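PDB 3I8B: xylulose kinase from Bifidobacterium adolescentis ATCC 15703, which probably catalyses the ATP-dependent phosphorylation of D-xylulose to D-xylulose 5-phosphate, a step of xylose metabolism. Local coordinates for residues S16-V21 / F32-H37; D63-L68 / G264-A269; R174-G179 / A249-D254. All coordinates share one frame; numbering follows the deposited sequence.

Interaction 1 of 3, residues S16-V21 / F32-H37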
loop_
_atom_site.group_PDB
_atom_site.type_symbol
_atom_site.label_atom_id
_atom_site.label_comp_id
_atom_site.label_asym_id
_atom_site.label_seq_id
_atom_site.Cartn_x
_atom_site.Cartn_y
_atom_site.Cartn_z
ATOM N N SER A 16 3.583 -4.032 14.128
ATOM C CA SER A 16 4.529 -3.423 15.048
ATOM C C SER A 16 4.890 -1.978 14.683
ATOM O O SER A 16 4.537 -1.475 13.614
ATOM C CB SER A 16 5.818 -4.252 15.078
ATOM O OG SER A 16 6.553 -4.086 13.871
ATOM N N CYS A 17 5.614 -1.331 15.594
ATOM C CA CYS A 17 6.199 -0.036 15.329
ATOM C C CYS A 17 7.728 -0.164 15.290
ATOM O O CYS A 17 8.325 -0.757 16.175
ATOM C CB CYS A 17 5.789 0.964 16.401
ATOM S SG CYS A 17 6.044 2.688 15.893
ATOM N N LYS A 18 8.352 0.394 14.265
ATOM C CA LYS A 18 9.813 0.416 14.194
ATOM C C LYS A 18 10.282 1.857 14.172
ATOM O O LYS A 18 9.624 2.711 13.572
ATOM C CB LYS A 18 10.303 -0.316 12.951
ATOM C CG LYS A 18 10.065 -1.820 13.020
ATOM C CD LYS A 18 10.147 -2.444 11.654
ATOM C CE LYS A 18 9.990 -3.955 11.747
ATOM N NZ LYS A 18 9.748 -4.483 10.379
ATOM N N VAL A 19 11.403 2.132 14.838
ATOM C CA VAL A 19 11.992 3.473 14.826
ATOM C C VAL A 19 13.449 3.395 14.380
ATOM O O VAL A 19 14.282 2.778 15.046
ATOM C CB VAL A 19 11.922 4.154 16.205
ATOM C CG1 VAL A 19 12.651 5.491 16.163
ATOM C CG2 VAL A 19 10.469 4.360 16.642
ATOM N N ARG A 20 13.755 3.999 13.242
ATOM C CA ARG A 20 15.105 3.946 12.716
ATOM C C ARG A 20 15.798 5.313 12.760
ATOM O O ARG A 20 15.636 6.155 11.869
ATOM C CB ARG A 20 15.094 3.400 11.298
ATOM C CG ARG A 20 16.464 2.972 10.778
ATOM C CD ARG A 20 16.321 2.701 9.300
ATOM N NE ARG A 20 17.445 2.029 8.660
ATOM C CZ ARG A 20 18.483 2.651 8.108
ATOM N NH1 ARG A 20 18.581 3.974 8.169
ATOM N NH2 ARG A 20 19.433 1.946 7.508
ATOM N N VAL A 21 16.578 5.537 13.805
ATOM C CA VAL A 21 17.366 6.760 13.872
ATOM C C VAL A 21 18.475 6.651 12.828
ATOM O O VAL A 21 19.250 5.681 12.818
ATOM C CB VAL A 21 17.929 6.985 15.276
ATOM C CG1 VAL A 21 18.740 8.281 15.323
ATOM C CG2 VAL A 21 16.795 7.004 16.305
ATOM N N PHE A 32 18.185 1.737 16.472
ATOM C CA PHE A 32 16.943 1.083 16.033
ATOM C C PHE A 32 16.170 0.567 17.232
ATOM O O PHE A 32 16.760 0.243 18.270
ATOM C CB PHE A 32 17.264 -0.061 15.078
ATOM C CG PHE A 32 16.045 -0.707 14.451
ATOM C CD1 PHE A 32 15.507 -1.872 14.982
ATOM C CD2 PHE A 32 15.483 -0.181 13.302
ATOM C CE1 PHE A 32 14.397 -2.475 14.400
ATOM C CE2 PHE A 32 14.377 -0.777 12.709
ATOM C CZ PHE A 32 13.837 -1.926 13.259
ATOM N N GLY A 33 14.849 0.501 17.095
ATOM C CA GLY A 33 13.991 0.006 18.160
ATOM C C GLY A 33 12.653 -0.431 17.588
ATOM O O GLY A 33 12.235 0.043 16.526
ATOM N N GLN A 34 11.975 -1.337 18.285
ATOM C CA GLN A 34 10.776 -1.960 17.735
ATOM C C GLN A 34 9.893 -2.475 18.870
ATOM O O GLN A 34 10.399 -2.918 19.910
ATOM C CB GLN A 34 11.176 -3.108 16.789
ATOM C CG GLN A 34 10.009 -3.954 16.260
ATOM C CD GLN A 34 10.458 -5.059 15.307
ATOM O OE1 GLN A 34 9.796 -6.091 15.180
ATOM N NE2 GLN A 34 11.575 -4.840 14.627
ATOM N N ALA A 35 8.579 -2.402 18.674
ATOM C CA ALA A 35 7.623 -2.911 19.652
ATOM C C ALA A 35 6.401 -3.462 18.934
ATOM O O ALA A 35 6.098 -3.039 17.821
ATOM C CB ALA A 35 7.218 -1.819 20.620
ATOM N N LYS A 36 5.702 -4.392 19.581
ATOM C CA LYS A 36 4.594 -5.120 18.964
ATOM C C LYS A 36 3.255 -4.426 19.111
ATOM O O LYS A 36 2.980 -3.803 20.133
ATOM C CB LYS A 36 4.464 -6.520 19.586
ATOM C CG LYS A 36 5.610 -7.457 19.295
ATOM C CD LYS A 36 5.471 -8.087 17.919
ATOM C CE LYS A 36 6.334 -9.339 17.807
ATOM N NZ LYS A 36 6.008 -10.111 16.578
ATOM N N HIS A 37 2.417 -4.566 18.086
ATOM C CA HIS A 37 1.001 -4.217 18.167
ATOM C C HIS A 37 0.196 -5.478 18.464
ATOM O O HIS A 37 0.620 -6.575 18.107
ATOM C CB HIS A 37 0.509 -3.625 16.838
ATOM C CG HIS A 37 1.081 -2.284 16.517
ATOM N ND1 HIS A 37 1.161 -1.792 15.231
ATOM C CD2 HIS A 37 1.616 -1.323 17.317
ATOM C CE1 HIS A 37 1.712 -0.591 15.253
ATOM N NE2 HIS A 37 1.989 -0.283 16.511
#

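Interaction 2 of 3, residues D63-L68 / G264-A269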
loop_
_atom_site.group_PDB
_atom_site.type_symbol
_atom_site.label_atom_id
_atom_site.label_comp_id
_atom_site.label_asym_id
_atom_site.label_seq_id
_atom_site.Cartn_x
_atom_site.Cartn_y
_atom_site.Cartn_z
ATOM N N ASP A 63 16.061 12.711 21.241
ATOM C CA ASP A 63 16.440 14.051 21.681
ATOM C C ASP A 63 17.429 14.699 20.709
ATOM O O ASP A 63 17.522 15.921 20.645
ATOM C CB ASP A 63 17.093 14.016 23.059
ATOM C CG ASP A 63 16.147 13.603 24.158
ATOM O OD1 ASP A 63 14.901 13.664 23.979
ATOM O OD2 ASP A 63 16.672 13.232 25.230
ATOM N N ASP A 64 18.171 13.875 19.974
ATOM C CA ASP A 64 19.170 14.377 19.034
ATOM C C ASP A 64 18.705 14.325 17.579
ATOM O O ASP A 64 19.524 14.355 16.655
ATOM C CB ASP A 64 20.483 13.599 19.189
ATOM C CG ASP A 64 20.297 12.082 19.050
ATOM O OD1 ASP A 64 19.148 11.614 18.881
ATOM O OD2 ASP A 64 21.309 11.350 19.127
ATOM N N VAL A 65 17.392 14.262 17.372
ATOM C CA VAL A 65 16.852 14.088 16.032
ATOM C C VAL A 65 16.247 15.390 15.489
ATOM O O VAL A 65 15.488 16.065 16.187
ATOM C CB VAL A 65 15.831 12.920 16.004
ATOM C CG1 VAL A 65 15.146 12.828 14.664
ATOM C CG2 VAL A 65 16.541 11.603 16.354
ATOM N N SER A 66 16.593 15.713 14.236
ATOM C CA SER A 66 16.255 16.983 13.578
ATOM C C SER A 66 15.014 16.956 12.665
ATOM O O SER A 66 14.429 17.997 12.362
ATOM C CB SER A 66 17.461 17.466 12.770
ATOM O OG SER A 66 18.509 17.876 13.630
ATOM N N ALA A 67 14.621 15.771 12.211
ATOM C CA ALA A 67 13.378 15.630 11.450
ATOM C C ALA A 67 12.908 14.193 11.561
ATOM O O ALA A 67 13.721 13.290 11.730
ATOM C CB ALA A 67 13.586 16.011 9.993
ATOM N N LEU A 68 11.590 13.994 11.466
ATOM C CA LEU A 68 10.997 12.677 11.626
ATOM C C LEU A 68 9.817 12.524 10.657
ATOM O O LEU A 68 9.088 13.491 10.400
ATOM C CB LEU A 68 10.532 12.506 13.076
ATOM C CG LEU A 68 9.792 11.239 13.505
ATOM C CD1 LEU A 68 10.064 10.989 14.988
ATOM C CD2 LEU A 68 8.276 11.296 13.245
ATOM N N GLY A 264 16.583 24.144 16.471
ATOM C CA GLY A 264 15.317 24.222 15.764
ATOM C C GLY A 264 14.355 23.090 16.080
ATOM O O GLY A 264 13.277 23.009 15.487
ATOM N N GLY A 265 14.736 22.218 17.007
ATOM C CA GLY A 265 13.903 21.073 17.363
ATOM C C GLY A 265 13.773 20.086 16.218
ATOM O O GLY A 265 14.596 20.080 15.309
ATOM N N CYS A 266 12.724 19.268 16.251
ATOM C CA CYS A 266 12.514 18.219 15.264
ATOM C C CYS A 266 11.309 18.535 14.377
ATOM O O CYS A 266 10.154 18.527 14.847
ATOM C CB CYS A 266 12.301 16.886 15.971
ATOM S SG CYS A 266 12.060 15.493 14.876
ATOM N N LEU A 267 11.570 18.839 13.107
ATOM C CA LEU A 267 10.469 19.081 12.186
ATOM C C LEU A 267 9.772 17.777 11.833
ATOM O O LEU A 267 10.314 16.691 12.033
ATOM C CB LEU A 267 10.928 19.824 10.927
ATOM C CG LEU A 267 11.952 19.222 9.978
ATOM C CD1 LEU A 267 11.294 18.234 9.018
ATOM C CD2 LEU A 267 12.600 20.362 9.195
ATOM N N LEU A 268 8.558 17.888 11.324
ATOM C CA LEU A 268 7.818 16.706 10.914
ATOM C C LEU A 268 7.670 16.748 9.405
ATOM O O LEU A 268 7.216 17.751 8.844
ATOM C CB LEU A 268 6.449 16.640 11.608
ATOM C CG LEU A 268 6.470 16.495 13.138
ATOM C CD1 LEU A 268 5.067 16.675 13.779
ATOM C CD2 LEU A 268 7.089 15.144 13.548
ATOM N N ALA A 269 8.094 15.673 8.752
ATOM C CA ALA A 269 7.889 15.504 7.319
ATOM C C ALA A 269 6.478 14.949 7.090
ATOM O O ALA A 269 5.822 14.529 8.040
ATOM C CB ALA A 269 8.960 14.570 6.729
HETATM O O HOH W 1 15.493 20.562 12.869
#

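Interaction 3 of 3, residues R174-G179 / A249-D254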
loop_
_atom_site.group_PDB
_atom_site.type_symbol
_atom_site.label_atom_id
_atom_site.label_comp_id
_atom_site.label_asym_id
_atom_site.label_seq_id
_atom_site.Cartn_x
_atom_site.Cartn_y
_atom_site.Cartn_z
ATOM N N ARG A 174 0.019 12.925 17.304
ATOM C CA ARG A 174 0.416 12.606 18.682
ATOM C C ARG A 174 1.894 12.957 18.958
ATOM O O ARG A 174 2.252 13.438 20.040
ATOM C CB ARG A 174 0.187 11.118 18.952
ATOM C CG ARG A 174 -1.270 10.684 18.916
ATOM C CD ARG A 174 -2.153 11.479 19.890
ATOM N NE ARG A 174 -1.559 11.594 21.225
ATOM C CZ ARG A 174 -1.523 10.616 22.126
ATOM N NH1 ARG A 174 -2.067 9.429 21.868
ATOM N NH2 ARG A 174 -0.944 10.829 23.298
ATOM N N ILE A 175 2.748 12.708 17.977
ATOM C CA ILE A 175 4.162 13.058 18.099
ATOM C C ILE A 175 4.347 14.584 18.265
ATOM O O ILE A 175 5.197 15.036 19.052
ATOM C CB ILE A 175 4.976 12.453 16.929
ATOM C CG1 ILE A 175 5.171 10.940 17.166
ATOM C CG2 ILE A 175 6.317 13.169 16.737
ATOM C CD1 ILE A 175 5.734 10.205 15.969
ATOM N N ALA A 176 3.529 15.357 17.545
ATOM C CA ALA A 176 3.475 16.807 17.677
ATOM C C ALA A 176 2.959 17.220 19.039
ATOM O O ALA A 176 2.929 18.399 19.355
ATOM C CB ALA A 176 2.593 17.441 16.564
ATOM N N GLY A 177 2.512 16.256 19.831
ATOM C CA GLY A 177 2.114 16.534 21.196
ATOM C C GLY A 177 0.628 16.763 21.401
ATOM O O GLY A 177 0.211 17.128 22.498
ATOM N N TYR A 178 -0.163 16.553 20.353
ATOM C CA TYR A 178 -1.614 16.719 20.427
ATOM C C TYR A 178 -2.292 15.447 20.917
ATOM O O TYR A 178 -1.645 14.408 21.044
ATOM C CB TYR A 178 -2.189 17.153 19.069
ATOM C CG TYR A 178 -1.662 18.506 18.662
ATOM C CD1 TYR A 178 -2.041 19.645 19.362
ATOM C CD2 TYR A 178 -0.761 18.643 17.614
ATOM C CE1 TYR A 178 -1.556 20.888 19.026
ATOM C CE2 TYR A 178 -0.263 19.896 17.266
ATOM C CZ TYR A 178 -0.668 21.006 17.981
ATOM O OH TYR A 178 -0.203 22.246 17.665
ATOM N N GLY A 179 -3.587 15.548 21.211
ATOM C CA GLY A 179 -4.335 14.437 21.775
ATOM C C GLY A 179 -5.589 14.885 22.505
ATOM O O GLY A 179 -5.926 16.076 22.498
ATOM N N ALA A 249 5.793 19.896 7.851
ATOM C CA ALA A 249 4.497 20.208 8.446
ATOM C C ALA A 249 4.546 21.542 9.187
ATOM O O ALA A 249 5.610 21.992 9.607
ATOM C CB ALA A 249 4.034 19.097 9.389
ATOM N N PRO A 250 3.380 22.169 9.375
ATOM C CA PRO A 250 3.317 23.424 10.131
ATOM C C PRO A 250 3.673 23.249 11.609
ATOM O O PRO A 250 3.969 24.230 12.288
ATOM C CB PRO A 250 1.846 23.845 9.998
ATOM C CG PRO A 250 1.341 23.133 8.799
ATOM C CD PRO A 250 2.084 21.814 8.781
ATOM N N VAL A 251 3.619 22.027 12.115
ATOM C CA VAL A 251 3.966 21.796 13.511
ATOM C C VAL A 251 5.182 20.870 13.586
ATOM O O VAL A 251 5.366 20.014 12.724
ATOM C CB VAL A 251 2.783 21.153 14.304
ATOM C CG1 VAL A 251 1.614 22.130 14.429
ATOM C CG2 VAL A 251 2.336 19.841 13.638
ATOM N N LYS A 252 5.993 21.044 14.628
ATOM C CA LYS A 252 7.171 20.207 14.872
ATOM C C LYS A 252 6.816 19.154 15.905
ATOM O O LYS A 252 5.757 19.228 16.523
ATOM C CB LYS A 252 8.321 21.063 15.428
ATOM C CG LYS A 252 8.785 22.194 14.518
ATOM C CD LYS A 252 9.916 22.992 15.174
ATOM C CE LYS A 252 10.436 24.089 14.246
ATOM N NZ LYS A 252 11.509 24.928 14.898
ATOM N N ALA A 253 7.701 18.188 16.112
ATOM C CA ALA A 253 7.521 17.241 17.205
ATOM C C ALA A 253 7.498 18.014 18.507
ATOM O O ALA A 253 8.191 19.023 18.649
ATOM C CB ALA A 253 8.641 16.230 17.228
ATOM N N ASP A 254 6.685 17.549 19.448
ATOM C CA ASP A 254 6.734 18.029 20.823
ATOM C C ASP A 254 8.139 17.734 21.374
ATOM O O ASP A 254 8.655 16.631 21.182
ATOM C CB ASP A 254 5.674 17.288 21.640
ATOM C CG ASP A 254 5.527 17.827 23.061
ATOM O OD1 ASP A 254 4.561 18.581 23.319
ATOM O OD2 ASP A 254 6.357 17.478 23.925
HETATM O O HOH W 2 4.111 20.463 18.033
#

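Interaction 1 of 3, residues S16-V21 / F32-H37
Cys-17 faces Ala-35, and Val-19 faces Gly-33, as two antiparallel hydrogen-bonded pairs fixing the strand register. Cys-17 N reaches Ala-35 O at 2.8 Å and Ala-35 N returns to Cys-17 O at 3.0 Å. The second pair is less even: Val-19 N lies 2.8 Å from Gly-33 O in a straight bond, whereas Gly-33 N to Val-19 O is bent, with 136° at the hydrogen. Cys-17 O also receives Gln-34 CA in a CA-H...O contact at 3.1 Å.

Lys-18, Arg-20 and Gln-34 pack by their carbon stems on the face they share with Phe-32 and Ser-16. Those of Lys-18 and Gln-34 run side by side in the same direction, with Lys-18 CE 3.4 Å from Gln-34 NE2. Phe-32 has CG anti to its backbone N (chi1 -174°), which brings the ring over to the other strand: Lys-18 CG meets CZ obliquely at 3.8 Å, and Arg-20 CB sits at the ring edge. Small Ser-16 loses more surface than any other residue here, its CB 3.0 Å from Ala-35 O. The charged ends go further, Lys-18 NZ to a salt bridge with Glu-459 and Arg-20 NH1 to Gly-27 O.

His-37 turns one ring face to the Ser-16/Cys-17 peptide, Ser-16 C lying 3.5 Å above its plane, while ND1 bonds to Thr-14 O, limiting its rotation. On the reverse face Cys-17, Val-19 and Ala-35 are compact enough for helix 46-58 to lie close, on Ala-51, Glu-54 and Ala-55.

The pair is a beta hairpin at the edge of the N-terminal domain sheet. With the neighbouring strand 6-12, which carries Asp-11, predicted to be important for activity, it forms the antiparallel strand trio that opens the actin-like ATPase fold of FGGY kinases.

Interaction 2 of 3, residues D63-L68 / G264-A269
Leu-68 and Leu-268 lie side by side on one face of a parallel strand pair, their chains pointing the same way and meeting through CD2 of each at 4.0 Å. Both rest on Ile-175 of helix 167-175, so two branched aliphatic residues suit this buried side. Next to them, Cys-266 has SG anti to its backbone N (chi1 -179°), which carries the sulfur toward the other strand: it lies 3.8 Å from Leu-68 CB and also touches Val-65 CG1. A thiol is slim enough to fit between these neighbours.

On the opposite face, Leu-267 has CG between its own backbone N and carbonyl carbon (chi1 62°), and this turn swings the branch across to Ala-67. There CD1 stands 3.3 Å from Ala-67 CB, closer than two methyl carbons normally pack; the close approach suits a residue as small as alanine. Val-472 of helix 460-474 also packs on Leu-267. An alanine here removes the branch over Ala-67 CB and would probably leave a gap between that methyl and Val-472.

The strands themselves are joined in the alternating fashion of parallel pairing. Leu-68 N bonds to Leu-267 O at 3.0 Å, and Ala-269 N to Leu-68 O at 2.9 Å. Leu-267 N approaches Ser-66 O from above the carbonyl plane, 46° out of it, at 3.1 Å. That oxygen also accepts a water, which donates a second bond to Gly-265 O at 2.6 Å and so bridges the two segments just before the paired strands begin; the positive phi of Gly-265 favours glycine.

Backbone bonds and apolar packing thus hold the strands, and the water adds a bridge at their start. Val-65 O, buried against Cys-266 CB with no polar partner in the model, probably carries a desolvation cost.

Interaction 3 of 3, residues R174-G179 / A249-D254
Lys-252 O accepts a bond of 2.6 Å from a water, and the CA-H of Ala-176 makes a weak, bent addition to it at 3.5 Å. The same water donates to Ala-176 O at 2.7 Å, linking the two backbones where no direct bond joins them. Two residues on, Asp-254 N meets Ile-175 O on a lone pair at 2.9 Å, engaging a carbonyl from the last turn of the helix.

That helix ends in a Schellman motif, with Gly-177 N bonded back to Arg-174 O. Glycine suits this place twice over: its phi is positive, and a CB would run into Asp-254 OD1. With only hydrogens on Gly-177 CA, Asp-254 CB can approach it to 3.7 Å, and the carboxylate is held through OD2 by Ala-256 N.

Val-251 divides its branches. CG1, anti to the carbonyl carbon (chi1 -67°), sits at the edge of the Tyr-178 ring, 3.7 Å from OH, while CG2 packs on Ala-176 CB. The small Ala-253 fits against Ile-175, CB to CG2.

The contact thus seats the loop before strand 267-273 on the end of helix 167-175. Leu-268 of that strand touches Ile-175, Ala-176 and Ala-253; Trp-49 and Phe-52 of helix 46-58 pack on Ile-175, and Phe-193 of strand 193-195 meets Val-251.

In the fold
Interactions 1 and 2 belong to one mixed sheet and bind its two outer strands, 29-36 and 267-273, to the strands next to them; they meet where Val-21 packs on Val-65. Both are largely buried and held by repeated strand bonds, but the first is an antiparallel hairpin, the second a parallel pairing across nearly two hundred residues. Interaction 3, only partly buried, lies within that long connection; a helix end, one direct backbone bond, a water and small apolar contacts of Val-251 and Ala-253 replace the strand bonds. It joins interaction 2 through Leu-268 O with Ala-249 N and Gly-264 O with Lys-252 NZ. Helix 46-58 touches both interactions 1 and 3.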